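Interferon-activable protein 202 (Mus musculus, PDB 4L5R) binds double-stranded DNA without sequence specificity through its first HIN-200 domain and restrains the AIM2 inflammasome, probably by sequestering cytoplasmic DNA. Local coordinates at residues K3-K8 / F28-G33; Y49-F54 / E60-N65. All blocks are in the same frame, centred on the assembly; numbering follows the deposited sequence.

Contact 1 (K3-K8 / F28-G33); sequences KKNISK and FNYKEG. With nucleotides of chain B; nucleotides of chain C.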
loop_
_atom_site.group_PDB
_atom_site.type_symbol
_atom_site.label_atom_id
_atom_site.label_comp_id
_atom_site.label_asym_id
_atom_site.label_seq_id
_atom_site.Cartn_x
_atom_site.Cartn_y
_atom_site.Cartn_z
ATOM N N LYS A 3 7.250 -9.170 16.744
ATOM C CA LYS A 3 6.156 -9.143 15.771
ATOM C C LYS A 3 5.186 -7.974 15.961
ATOM O O LYS A 3 4.115 -7.955 15.355
ATOM C CB LYS A 3 5.376 -10.462 15.794
ATOM C CG LYS A 3 5.820 -11.466 14.743
ATOM C CD LYS A 3 4.619 -12.168 14.109
ATOM C CE LYS A 3 5.019 -12.879 12.822
ATOM N NZ LYS A 3 3.920 -13.693 12.237
ATOM N N LYS A 4 5.550 -7.010 16.804
ATOM C CA LYS A 4 4.686 -5.858 17.084
ATOM C C LYS A 4 4.200 -5.198 15.793
ATOM O O LYS A 4 5.004 -4.872 14.914
ATOM C CB LYS A 4 5.432 -4.828 17.937
ATOM C CG LYS A 4 4.596 -4.155 19.024
ATOM C CD LYS A 4 3.420 -3.379 18.459
ATOM C CE LYS A 4 2.653 -2.663 19.569
ATOM N NZ LYS A 4 1.414 -1.987 19.074
ATOM N N ASN A 5 2.883 -5.008 15.690
ATOM C CA ASN A 5 2.257 -4.359 14.540
ATOM C C ASN A 5 2.288 -5.135 13.224
ATOM O O ASN A 5 1.701 -4.689 12.233
ATOM C CB ASN A 5 2.820 -2.952 14.325
ATOM C CG ASN A 5 2.352 -1.977 15.382
ATOM O OD1 ASN A 5 1.386 -2.238 16.099
ATOM N ND2 ASN A 5 3.035 -0.844 15.484
ATOM N N ILE A 6 2.952 -6.289 13.206
ATOM C CA ILE A 6 3.019 -7.093 11.978
ATOM C C ILE A 6 1.720 -7.865 11.730
ATOM O O ILE A 6 1.059 -8.299 12.670
ATOM C CB ILE A 6 4.203 -8.083 12.000
ATOM C CG1 ILE A 6 5.524 -7.333 12.166
ATOM C CG2 ILE A 6 4.234 -8.923 10.719
ATOM C CD1 ILE A 6 5.822 -6.363 11.034
ATOM N N SER A 7 1.366 -8.050 10.462
ATOM C CA SER A 7 0.128 -8.745 10.109
ATOM C C SER A 7 0.154 -10.225 10.493
ATOM O O SER A 7 1.221 -10.836 10.574
ATOM C CB SER A 7 -0.169 -8.598 8.611
ATOM O OG SER A 7 -0.535 -7.261 8.287
ATOM N N LYS A 8 -1.030 -10.790 10.722
ATOM C CA LYS A 8 -1.176 -12.209 11.042
ATOM C C LYS A 8 -0.560 -13.098 9.970
ATOM O O LYS A 8 -0.776 -12.888 8.776
ATOM C CB LYS A 8 -2.659 -12.579 11.201
ATOM C CG LYS A 8 -3.366 -11.915 12.369
ATOM C CD LYS A 8 -4.783 -12.455 12.543
ATOM C CE LYS A 8 -5.697 -12.045 11.389
ATOM N NZ LYS A 8 -6.477 -13.200 10.864
ATOM N N PHE A 28 1.009 8.345 8.951
ATOM C CA PHE A 28 -0.342 8.637 9.389
ATOM C C PHE A 28 -0.649 7.710 10.550
ATOM O O PHE A 28 -0.057 6.632 10.670
ATOM C CB PHE A 28 -1.358 8.472 8.243
ATOM C CG PHE A 28 -1.379 7.099 7.632
ATOM C CD1 PHE A 28 -0.486 6.756 6.621
ATOM C CD2 PHE A 28 -2.283 6.147 8.075
ATOM C CE1 PHE A 28 -0.499 5.487 6.062
ATOM C CE2 PHE A 28 -2.306 4.867 7.511
ATOM C CZ PHE A 28 -1.416 4.537 6.519
ATOM N N ASN A 29 -1.538 8.155 11.431
ATOM C CA ASN A 29 -1.998 7.321 12.530
ATOM C C ASN A 29 -3.062 6.310 12.084
ATOM O O ASN A 29 -3.887 6.598 11.223
ATOM C CB ASN A 29 -2.534 8.196 13.668
ATOM C CG ASN A 29 -1.442 9.020 14.332
ATOM O OD1 ASN A 29 -0.252 8.829 14.063
ATOM N ND2 ASN A 29 -1.845 9.937 15.215
ATOM N N TYR A 30 -3.041 5.129 12.691
ATOM C CA TYR A 30 -4.093 4.148 12.465
ATOM C C TYR A 30 -4.373 3.439 13.799
ATOM O O TYR A 30 -3.818 3.821 14.836
ATOM C CB TYR A 30 -3.701 3.171 11.337
ATOM C CG TYR A 30 -2.600 2.220 11.741
ATOM C CD1 TYR A 30 -1.283 2.650 11.837
ATOM C CD2 TYR A 30 -2.889 0.904 12.083
ATOM C CE1 TYR A 30 -0.276 1.788 12.238
ATOM C CE2 TYR A 30 -1.903 0.039 12.478
ATOM C CZ TYR A 30 -0.599 0.482 12.561
ATOM O OH TYR A 30 0.370 -0.397 12.971
ATOM N N LYS A 31 -5.249 2.435 13.795
ATOM C CA LYS A 31 -5.615 1.749 15.035
ATOM C C LYS A 31 -6.177 2.722 16.085
ATOM O O LYS A 31 -5.768 2.711 17.253
ATOM C CB LYS A 31 -4.418 0.979 15.599
ATOM C CG LYS A 31 -4.805 -0.298 16.338
ATOM C CD LYS A 31 -3.579 -1.086 16.791
ATOM C CE LYS A 31 -3.982 -2.286 17.646
ATOM N NZ LYS A 31 -2.816 -2.905 18.354
ATOM N N GLU A 32 -7.117 3.560 15.652
ATOM C CA GLU A 32 -7.756 4.553 16.518
ATOM C C GLU A 32 -6.754 5.445 17.246
ATOM O O GLU A 32 -6.854 5.650 18.456
ATOM C CB GLU A 32 -8.695 3.874 17.523
ATOM C CG GLU A 32 -9.887 3.174 16.883
ATOM N N GLY A 33 -5.784 5.964 16.501
ATOM C CA GLY A 33 -4.827 6.918 17.031
ATOM C C GLY A 33 -3.667 6.346 17.826
ATOM O O GLY A 33 -2.845 7.099 18.343
ATOM P P DT B 5 -6.182 -3.873 14.538
ATOM O OP1 DT B 5 -4.949 -3.228 14.013
ATOM O OP2 DT B 5 -7.366 -3.042 14.865
ATOM O "O5'" DT B 5 -6.693 -4.996 13.515
ATOM C "C5'" DT B 5 -5.853 -6.087 13.176
ATOM C "C4'" DT B 5 -6.635 -7.106 12.374
ATOM O "O4'" DT B 5 -7.492 -7.885 13.244
ATOM C "C3'" DT B 5 -7.538 -6.517 11.288
ATOM O "O3'" DT B 5 -6.926 -6.834 10.031
ATOM C "C2'" DT B 5 -8.888 -7.206 11.490
ATOM C "C1'" DT B 5 -8.531 -8.363 12.421
ATOM N N1 DT B 5 -9.647 -8.870 13.273
ATOM C C2 DT B 5 -9.947 -10.210 13.201
ATOM O O2 DT B 5 -9.353 -11.000 12.481
ATOM N N3 DT B 5 -10.979 -10.591 14.013
ATOM C C4 DT B 5 -11.740 -9.821 14.868
ATOM O O4 DT B 5 -12.655 -10.307 15.535
ATOM C C5 DT B 5 -11.370 -8.424 14.894
ATOM C C7 DT B 5 -12.110 -7.467 15.780
ATOM C C6 DT B 5 -10.356 -8.021 14.108
ATOM P P DG C 17 0.896 -15.280 14.249
ATOM O OP1 DG C 17 1.760 -14.496 13.336
ATOM O OP2 DG C 17 1.156 -16.719 14.482
ATOM O "O5'" DG C 17 0.883 -14.565 15.673
ATOM C "C5'" DG C 17 0.469 -13.210 15.730
ATOM C "C4'" DG C 17 0.473 -12.744 17.169
ATOM O "O4'" DG C 17 -0.802 -13.036 17.788
ATOM C "C3'" DG C 17 1.551 -13.400 18.024
ATOM O "O3'" DG C 17 2.167 -12.369 18.764
ATOM C "C2'" DG C 17 0.782 -14.389 18.900
ATOM C "C1'" DG C 17 -0.597 -13.738 18.994
ATOM N N9 DG C 17 -1.704 -14.680 19.142
ATOM C C8 DG C 17 -1.815 -15.936 18.596
ATOM N N7 DG C 17 -2.931 -16.533 18.907
ATOM C C5 DG C 17 -3.603 -15.616 19.706
ATOM C C6 DG C 17 -4.869 -15.705 20.340
ATOM O O6 DG C 17 -5.669 -16.648 20.325
ATOM N N1 DG C 17 -5.172 -14.549 21.058
ATOM C C2 DG C 17 -4.348 -13.448 21.145
ATOM N N2 DG C 17 -4.795 -12.415 21.872
ATOM N N3 DG C 17 -3.168 -13.352 20.552
ATOM C C4 DG C 17 -2.859 -14.470 19.856
ATOM P P DC C 16 -3.645 -19.424 11.744
ATOM O OP1 DC C 16 -2.827 -19.841 10.583
ATOM O OP2 DC C 16 -4.058 -20.406 12.774
ATOM O "O5'" DC C 16 -2.881 -18.250 12.504
ATOM C "C5'" DC C 16 -2.727 -17.009 11.859
ATOM C "C4'" DC C 16 -2.649 -15.930 12.915
ATOM O "O4'" DC C 16 -3.891 -15.855 13.651
ATOM C "C3'" DC C 16 -1.556 -16.156 13.952
ATOM O "O3'" DC C 16 -0.617 -15.121 13.743
ATOM C "C2'" DC C 16 -2.268 -16.075 15.309
ATOM C "C1'" DC C 16 -3.592 -15.400 14.950
ATOM N N1 DC C 16 -4.774 -15.704 15.811
ATOM C C2 DC C 16 -5.311 -14.683 16.608
ATOM O O2 DC C 16 -4.777 -13.568 16.590
ATOM N N3 DC C 16 -6.399 -14.940 17.377
ATOM C C4 DC C 16 -6.947 -16.157 17.365
ATOM N N4 DC C 16 -8.012 -16.363 18.145
ATOM C C5 DC C 16 -6.422 -17.212 16.553
ATOM C C6 DC C 16 -5.347 -16.942 15.797
HETATM O O HOH W 1 -0.318 -3.063 12.313
HETATM O O HOH W 2 -1.073 -3.357 16.390
#

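Contact 2 (Y49-F54 / E60-N65); sequences YRVKVF and EKFTEN. With NA (sodium ion), chain D.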
loop_
_atom_site.group_PDB
_atom_site.type_symbol
_atom_site.label_atom_id
_atom_site.label_comp_id
_atom_site.label_asym_id
_atom_site.label_seq_id
_atom_site.Cartn_x
_atom_site.Cartn_y
_atom_site.Cartn_z
ATOM N N TYR A 49 7.501 -4.360 -4.914
ATOM C CA TYR A 49 6.773 -4.779 -3.730
ATOM C C TYR A 49 6.086 -3.568 -3.143
ATOM O O TYR A 49 6.653 -2.488 -3.177
ATOM C CB TYR A 49 7.735 -5.237 -2.641
ATOM C CG TYR A 49 8.546 -6.460 -2.939
ATOM C CD1 TYR A 49 9.795 -6.352 -3.534
ATOM C CD2 TYR A 49 8.092 -7.722 -2.572
ATOM C CE1 TYR A 49 10.572 -7.480 -3.783
ATOM C CE2 TYR A 49 8.869 -8.869 -2.828
ATOM C CZ TYR A 49 10.103 -8.729 -3.430
ATOM O OH TYR A 49 10.887 -9.839 -3.685
ATOM N N ARG A 50 4.888 -3.764 -2.604
ATOM C CA ARG A 50 4.281 -2.790 -1.706
ATOM C C ARG A 50 4.869 -3.048 -0.334
ATOM O O ARG A 50 5.161 -4.194 0.028
ATOM C CB ARG A 50 2.755 -2.956 -1.645
ATOM C CG ARG A 50 2.066 -3.031 -2.991
ATOM C CD ARG A 50 2.111 -1.729 -3.777
ATOM N NE ARG A 50 1.346 -1.864 -5.024
ATOM C CZ ARG A 50 1.446 -1.043 -6.066
ATOM N NH1 ARG A 50 2.279 -0.012 -6.018
ATOM N NH2 ARG A 50 0.716 -1.261 -7.163
ATOM N N VAL A 51 5.017 -1.980 0.440
ATOM C CA VAL A 51 5.688 -2.051 1.715
ATOM C C VAL A 51 4.849 -1.274 2.730
ATOM O O VAL A 51 4.297 -0.209 2.409
ATOM C CB VAL A 51 7.087 -1.398 1.639
ATOM C CG1 VAL A 51 7.870 -1.613 2.959
ATOM C CG2 VAL A 51 7.869 -1.910 0.423
ATOM N N LYS A 52 4.714 -1.838 3.925
ATOM C CA LYS A 52 4.128 -1.114 5.050
ATOM C C LYS A 52 5.213 -0.938 6.086
ATOM O O LYS A 52 5.833 -1.922 6.531
ATOM C CB LYS A 52 2.950 -1.881 5.648
ATOM C CG LYS A 52 1.725 -1.964 4.719
ATOM C CD LYS A 52 0.723 -3.011 5.197
ATOM C CE LYS A 52 -0.529 -3.008 4.302
ATOM N NZ LYS A 52 -1.554 -3.946 4.822
ATOM N N VAL A 53 5.446 0.312 6.478
ATOM C CA VAL A 53 6.557 0.621 7.368
ATOM C C VAL A 53 5.992 1.186 8.672
ATOM O O VAL A 53 5.175 2.099 8.648
ATOM C CB VAL A 53 7.539 1.624 6.720
ATOM C CG1 VAL A 53 8.745 1.859 7.631
ATOM C CG2 VAL A 53 7.997 1.133 5.331
ATOM N N PHE A 54 6.394 0.610 9.796
ATOM C CA PHE A 54 5.809 0.946 11.095
ATOM C C PHE A 54 6.784 1.695 11.966
ATOM O O PHE A 54 6.425 2.246 12.998
ATOM C CB PHE A 54 5.328 -0.324 11.798
ATOM C CG PHE A 54 4.275 -1.040 11.019
ATOM C CD1 PHE A 54 2.988 -0.546 10.978
ATOM C CD2 PHE A 54 4.578 -2.165 10.277
ATOM C CE1 PHE A 54 2.005 -1.172 10.217
ATOM C CE2 PHE A 54 3.597 -2.805 9.519
ATOM C CZ PHE A 54 2.316 -2.313 9.493
ATOM N N GLU A 60 12.941 8.857 6.863
ATOM C CA GLU A 60 14.021 9.573 6.190
ATOM C C GLU A 60 14.829 8.686 5.238
ATOM O O GLU A 60 15.450 9.181 4.300
ATOM C CB GLU A 60 14.943 10.252 7.223
ATOM C CG GLU A 60 15.671 9.267 8.119
ATOM C CD GLU A 60 16.388 9.944 9.279
ATOM O OE1 GLU A 60 16.509 11.189 9.263
ATOM O OE2 GLU A 60 16.821 9.229 10.210
ATOM N N LYS A 61 14.788 7.375 5.457
ATOM C CA LYS A 61 15.518 6.433 4.621
ATOM C C LYS A 61 14.757 6.046 3.351
ATOM O O LYS A 61 15.354 5.615 2.368
ATOM C CB LYS A 61 15.872 5.169 5.409
ATOM C CG LYS A 61 17.026 5.373 6.405
ATOM C CD LYS A 61 17.215 4.171 7.317
ATOM C CE LYS A 61 18.348 4.407 8.318
ATOM N NZ LYS A 61 19.695 4.312 7.670
ATOM N N PHE A 62 13.440 6.198 3.368
ATOM C CA PHE A 62 12.648 5.820 2.200
ATOM C C PHE A 62 12.534 6.963 1.198
ATOM O O PHE A 62 11.458 7.518 0.974
ATOM C CB PHE A 62 11.284 5.270 2.615
ATOM C CG PHE A 62 11.311 3.803 2.927
ATOM C CD1 PHE A 62 11.874 3.342 4.105
ATOM C CD2 PHE A 62 10.800 2.881 2.023
ATOM C CE1 PHE A 62 11.923 1.977 4.382
ATOM C CE2 PHE A 62 10.834 1.522 2.296
ATOM C CZ PHE A 62 11.401 1.066 3.471
ATOM N N THR A 63 13.673 7.294 0.600
ATOM C CA THR A 63 13.791 8.402 -0.340
ATOM C C THR A 63 13.744 7.899 -1.777
ATOM O O THR A 63 14.425 6.928 -2.129
ATOM C CB THR A 63 15.130 9.144 -0.128
ATOM O OG1 THR A 63 15.182 9.663 1.210
ATOM C CG2 THR A 63 15.278 10.287 -1.126
ATOM N N GLU A 64 12.953 8.571 -2.609
ATOM C CA GLU A 64 12.828 8.199 -4.013
ATOM C C GLU A 64 14.191 7.952 -4.677
ATOM O O GLU A 64 15.107 8.764 -4.564
ATOM C CB GLU A 64 12.061 9.280 -4.776
ATOM C CG GLU A 64 11.917 9.003 -6.267
ATOM N N ASN A 65 14.301 6.807 -5.350
ATOM C CA ASN A 65 15.453 6.441 -6.166
ATOM C C ASN A 65 16.706 6.038 -5.387
ATOM O O ASN A 65 17.731 5.732 -5.987
ATOM C CB ASN A 65 15.768 7.534 -7.194
ATOM C CG ASN A 65 14.617 7.773 -8.152
ATOM O OD1 ASN A 65 13.876 6.848 -8.488
ATOM N ND2 ASN A 65 14.454 9.016 -8.586
HETATM NA NA NA D . 4.086 2.240 14.607
#

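Contact 1 (K3-K8 / F28-G33)
Asn5 and Tyr30 meet at the phenol oxygen: Tyr30 OH lies 3.5 Å from Asn5 CG, with the amide and ring planes 65° apart, packing rather than a direct bond. Asn5 CG stands anti to its carbonyl carbon (chi1 -72°), which swings the amide toward that oxygen. Two waters supply the polar links. One donates to Asn5 O and is also bonded to Tyr30 OH at 2.8 Å; the other donates to Asn5 OD1 at 2.7 Å and accepts from Lys31 NZ at 2.7 Å. Asn5 OD1 takes a second bond from Lys4 NZ at 3.0 Å, the ammonium standing 39° out of the carbonyl plane. Behind this, Glu35 forms a salt bridge with Lys4 and accepts from Asn5 ND2, so both ends of the amide are held. A type II turn from Lys3 to Ile6 carries Lys4 and Asn5 at its two central positions. With an alanine here instead of Asn5, the water on Lys31 would probably lose its amide acceptor, and Glu35 the ND2 donor. DNA lies alongside: Lys3 NZ bonds DG17 OP1 of chain C at 2.6 Å, while the extended Lys31 chain passes the DT5 phosphate of chain B, CG 3.7 Å from OP1. Lys4 NZ and Lys31 NZ come within 4.4 Å, positive charge that Glu35 and the phosphates probably offset, consistent with electrostatic, non-specific recognition of both strands.

Contact 2 (Y49-F54 / E60-N65)
This is a small, buried, wholly apolar contact within the first OB-fold half of the HIN-200 domain, where the loop after strand 48-53 folds back and sets one aromatic side chain against that strand. The strand is an inner one of the curled sheet, running antiparallel to 35-43 and parallel to 79-82. Its side chains alternate: Val51 and Val53 point toward the 60-65 loop, whereas Lys52, between them, turns to the other side, where its ammonium bonds His192 and Ser175. Phe62 is the loop's single contribution. It sits at the centre of an inverse gamma turn, a tight bend consistent with its ring being directed inward toward the valines while the chain on either side stays nearer the surface.

Val53 and Phe62 approach from opposite directions. Val53 carries CG2 anti to its carbonyl carbon, and that methyl rests over one face of the ring in a CH-pi contact, 4.2 Å from the centroid and 22° off the normal. It is displaced toward the rim. Val51 CG1 reaches the same ring obliquely, 4.4 Å from Phe62 CE2. The backbones stay well apart, 9.5 Å between Val53 CA and Phe62 CA, and the bridge is made of side chains alone. Phe38 meets the Phe62 ring edge-to-face, and Ala40 and Val21 also pack on it, tying the loop to strands 35-43 and 17-30 as part of the barrel's hydrophobic core. The strand ends at Val53, and the next residue, Phe54, offers its backbone carbonyl to the sodium ion together with that of Asn36; Phe54 O lies 2.8 Å from the metal.

Overall arrangement
Contact 2 belongs to the core of the first OB fold; contact 1 is partly buried at the DNA-facing side, with Tyr30 buried and the lysines more open, and their centres lie about 16 Å apart. Both draw on the same curled sheet: 28-33 includes the end of strand 17-30 and the turn after it, and 49-54 lies on strand 48-53, with strand 35-43 supplying neighbours to each. Their chemistry follows their place. Contact 1 works through water, amide and charge beside phosphates, whereas contact 2 relies on methyl groups and one aromatic ring. They touch at Phe54, whose CD1 is 3.3 Å from Tyr30 OH and whose CZ is 3.7 Å from Asn5 O, so this ring packs against both residues and joins the two contacts.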